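Local coordinates for nisin leader peptide-processing serine protease NisP (Lactococcus lactis subsp. lactis, PDB 4MZD), which probably acts as a subtilisin-like serine endopeptidase that removes the leader peptide from the precursor of the antibiotic nisin, at residues R188-A193 with K229-Y234. Residues are numbered along the deposited sequence; the frame is centred on the assembly and turned at random.
Sequences RAIRRA and KSAINY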
ATOM      1  N   ARG A 188      -4.956 -14.994   4.010  1.00 10.92           N
ATOM      2  CA  ARG A 188      -5.978 -15.087   5.053  1.00 11.44           C
ATOM      3  C   ARG A 188      -6.537 -13.707   5.395  1.00 10.13           C
ATOM      4  O   ARG A 188      -7.735 -13.549   5.628  1.00 10.43           O
ATOM      5  CB  ARG A 188      -5.420 -15.759   6.314  1.00 13.28           C
ATOM      6  CG  ARG A 188      -5.361 -17.276   6.231  1.00 16.17           C
ATOM      7  CD  ARG A 188      -4.991 -17.920   7.560  1.00 18.85           C
ATOM      8  NE  ARG A 188      -3.625 -17.609   7.971  1.00 20.19           N
ATOM      9  CZ  ARG A 188      -3.300 -17.019   9.119  1.00 20.95           C
ATOM     10  NH1 ARG A 188      -4.244 -16.678   9.986  1.00 21.95           N
ATOM     11  NH2 ARG A 188      -2.028 -16.771   9.404  1.00 20.15           N
ATOM     12  N   ALA A 189      -5.663 -12.709   5.436  1.00  8.98           N
ATOM     13  CA  ALA A 189      -6.090 -11.345   5.739  1.00  8.86           C
ATOM     14  C   ALA A 189      -7.006 -10.777   4.663  1.00  8.35           C
ATOM     15  O   ALA A 189      -7.977 -10.083   4.977  1.00  8.57           O
ATOM     16  CB  ALA A 189      -4.883 -10.440   5.943  1.00  9.20           C
ATOM     17  N   ILE A 190      -6.703 -11.063   3.398  1.00  8.44           N
ATOM     18  CA  ILE A 190      -7.551 -10.602   2.304  1.00  8.91           C
ATOM     19  C   ILE A 190      -8.954 -11.184   2.443  1.00  9.23           C
ATOM     20  O   ILE A 190      -9.952 -10.470   2.339  1.00  9.39           O
ATOM     21  CB  ILE A 190      -6.948 -10.981   0.934  1.00  9.40           C
ATOM     22  CG1 ILE A 190      -5.672 -10.169   0.667  1.00  9.83           C
ATOM     23  CG2 ILE A 190      -7.975 -10.776  -0.175  1.00 10.73           C
ATOM     24  CD1 ILE A 190      -4.825 -10.720  -0.482  1.00 11.79           C
ATOM     25  N   ARG A 191      -9.028 -12.486   2.692  1.00 10.03           N
ATOM     26  CA  ARG A 191     -10.323 -13.141   2.856  1.00 10.54           C
ATOM     27  C   ARG A 191     -11.094 -12.563   4.036  1.00 10.16           C
ATOM     28  O   ARG A 191     -12.298 -12.307   3.940  1.00 10.27           O
ATOM     29  CB  ARG A 191     -10.140 -14.645   3.042  1.00 11.75           C
ATOM     30  CG  ARG A 191      -9.575 -15.340   1.828  1.00 13.45           C
ATOM     31  CD  ARG A 191      -9.357 -16.814   2.112  1.00 15.45           C
ATOM     32  NE  ARG A 191      -8.706 -17.484   0.994  1.00 17.23           N
ATOM     33  CZ  ARG A 191      -9.355 -18.031  -0.027  1.00 17.37           C
ATOM     34  NH1 ARG A 191     -10.684 -17.994  -0.069  1.00 17.99           N
ATOM     35  NH2 ARG A 191      -8.673 -18.614  -1.007  1.00 16.47           N
ATOM     36  N   ARG A 192     -10.400 -12.361   5.150  0.56  9.42           N
ATOM     37  CA  ARG A 192     -11.027 -11.840   6.362  0.56  9.78           C
ATOM     38  C   ARG A 192     -11.526 -10.409   6.166  0.56  9.18           C
ATOM     39  O   ARG A 192     -12.621 -10.056   6.608  0.56  9.49           O
ATOM     40  CB  ARG A 192     -10.043 -11.901   7.532  0.56 11.20           C
ATOM     41  CG  ARG A 192     -10.639 -11.556   8.887  0.56 13.21           C
ATOM     42  CD  ARG A 192     -11.662 -12.599   9.325  0.56 14.37           C
ATOM     43  NE  ARG A 192     -13.031 -12.170   9.069  0.56 14.95           N
ATOM     44  CZ  ARG A 192     -14.090 -12.963   9.188  0.56 15.30           C
ATOM     45  NH1 ARG A 192     -13.931 -14.234   9.533  0.56 16.46           N
ATOM     46  NH2 ARG A 192     -15.306 -12.491   8.950  0.56 15.45           N
ATOM     47  N   ALA A 193     -10.720  -9.585   5.509  1.00  8.61           N
ATOM     48  CA  ALA A 193     -11.116  -8.210   5.240  1.00  8.72           C
ATOM     49  C   ALA A 193     -12.357  -8.167   4.353  1.00  9.06           C
ATOM     50  O   ALA A 193     -13.237  -7.337   4.562  1.00  9.47           O
ATOM     51  CB  ALA A 193      -9.971  -7.442   4.610  1.00  9.05           C
ATOM     52  N   LYS A 229      -4.028 -15.672  -5.842  1.00 10.61           N
ATOM     53  CA  LYS A 229      -5.083 -15.581  -6.840  1.00 11.09           C
ATOM     54  C   LYS A 229      -6.421 -16.008  -6.248  1.00 11.31           C
ATOM     55  O   LYS A 229      -7.440 -15.362  -6.468  1.00 11.77           O
ATOM     56  CB  LYS A 229      -4.757 -16.420  -8.073  1.00 12.67           C
ATOM     57  CG  LYS A 229      -5.689 -16.134  -9.238  1.00 14.60           C
ATOM     58  CD  LYS A 229      -5.700 -17.264 -10.241  1.00 17.33           C
ATOM     59  CE  LYS A 229      -4.360 -17.428 -10.905  1.00 18.00           C
ATOM     60  NZ  LYS A 229      -4.509 -18.369 -12.047  1.00 18.04           N
ATOM     61  N   SER A 230      -6.411 -17.100  -5.494  1.00 11.33           N
ATOM     62  CA  SER A 230      -7.630 -17.597  -4.875  1.00 11.85           C
ATOM     63  C   SER A 230      -8.217 -16.577  -3.894  1.00 11.47           C
ATOM     64  O   SER A 230      -9.429 -16.357  -3.857  1.00 11.83           O
ATOM     65  CB  SER A 230      -7.350 -18.919  -4.160  1.00 12.97           C
ATOM     66  OG  SER A 230      -8.533 -19.446  -3.595  1.00 15.09           O
ATOM     67  N   ALA A 231      -7.354 -15.957  -3.096  1.00 11.26           N
ATOM     68  CA  ALA A 231      -7.816 -14.975  -2.124  1.00 11.32           C
ATOM     69  C   ALA A 231      -8.391 -13.736  -2.809  1.00 11.04           C
ATOM     70  O   ALA A 231      -9.424 -13.198  -2.391  1.00 11.69           O
ATOM     71  CB  ALA A 231      -6.687 -14.594  -1.168  1.00 12.02           C
ATOM     72  N   ILE A 232      -7.724 -13.287  -3.863  0.56 11.13           N
ATOM     73  CA  ILE A 232      -8.179 -12.128  -4.618  0.56 11.66           C
ATOM     74  C   ILE A 232      -9.486 -12.404  -5.358  0.56 11.89           C
ATOM     75  O   ILE A 232     -10.370 -11.547  -5.410  0.56 12.87           O
ATOM     76  CB  ILE A 232      -7.082 -11.648  -5.580  0.56 12.64           C
ATOM     77  CG1 ILE A 232      -5.945 -11.024  -4.774  0.56 13.35           C
ATOM     78  CG2 ILE A 232      -7.634 -10.656  -6.594  0.56 13.74           C
ATOM     79  CD1 ILE A 232      -4.665 -10.918  -5.532  0.56 14.34           C
ATOM     80  N   ASN A 233      -9.614 -13.602  -5.920  1.00 11.90           N
ATOM     81  CA  ASN A 233     -10.862 -13.998  -6.557  1.00 13.39           C
ATOM     82  C   ASN A 233     -12.000 -14.022  -5.554  1.00 13.02           C
ATOM     83  O   ASN A 233     -13.117 -13.633  -5.865  1.00 13.31           O
ATOM     84  CB  ASN A 233     -10.722 -15.363  -7.229  1.00 15.49           C
ATOM     85  CG  ASN A 233      -9.970 -15.287  -8.540  1.00 18.39           C
ATOM     86  OD1 ASN A 233      -9.879 -14.225  -9.156  1.00 20.63           O
ATOM     87  ND2 ASN A 233      -9.435 -16.417  -8.982  1.00 19.04           N
ATOM     88  N   TYR A 234     -11.704 -14.474  -4.343  1.00 12.67           N
ATOM     89  CA  TYR A 234     -12.708 -14.496  -3.294  1.00 13.15           C
ATOM     90  C   TYR A 234     -13.130 -13.080  -2.916  1.00 12.67           C
ATOM     91  O   TYR A 234     -14.317 -12.785  -2.792  1.00 13.59           O
ATOM     92  CB  TYR A 234     -12.184 -15.236  -2.072  1.00 13.41           C
ATOM     93  CG  TYR A 234     -13.199 -15.312  -0.968  1.00 14.36           C
ATOM     94  CD1 TYR A 234     -14.277 -16.183  -1.058  1.00 16.03           C
ATOM     95  CD2 TYR A 234     -13.094 -14.501   0.159  1.00 14.57           C
ATOM     96  CE1 TYR A 234     -15.218 -16.253  -0.063  1.00 16.65           C
ATOM     97  CE2 TYR A 234     -14.035 -14.571   1.172  1.00 15.21           C
ATOM     98  CZ  TYR A 234     -15.098 -15.454   1.052  1.00 16.10           C
ATOM     99  OH  TYR A 234     -16.059 -15.553   2.031  1.00 17.34           O
TER
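The guanidinium of Arg191 has the backbone of Ala231 over one face, CA lying 3.7 Å above its plane toward the rim, and the hydroxyl of Ser230 at its edge, in plane. There Arg191 NH2 donates a weak hydrogen bond to Ser230 OG, short at 2.7 Å but bent to 130° at the hydrogen. Arg191 NH1 comes obliquely to Tyr234, 3.7 Å from its CB, with guanidinium and ring planes 35° apart. At the edge of the Tyr234 ring, in its plane, lies Arg191 O, 4.0 Å from Tyr234 CE2. Arg191 is extended from CG to NE, which carries its head across to the neighbouring helix while its aliphatic CG passes 4.0 Å from Tyr234 CD2; the two side chains cross at about a right angle. Tyr234 swings CG opposite its own backbone nitrogen and reaches helix 183-195, where its OH is hydrogen-bonded to Asp195 OD1. Deeper down, Ile190 CG2 packs 4.1 Å from Ala231 CB and also meets the carbonyl O of Ala231. The axes of 188-193 and 229-234 pass 8.7 Å apart, 8° from parallel; the small Ala231, in the closest CA pair with Arg191, is consistent with this spacing. Their parent helices, 183-195 and 222-238, are neighbours on one side of the mainly parallel central sheet of the subtilisin fold, and Ile190 continues onto its Ile99 and Ile203. The chemistry is therefore layered: an apolar floor against the strands, and a partly exposed polar side, where the weak bond to a neutral hydroxyl probably steers the guanidinium more than it offsets its charge.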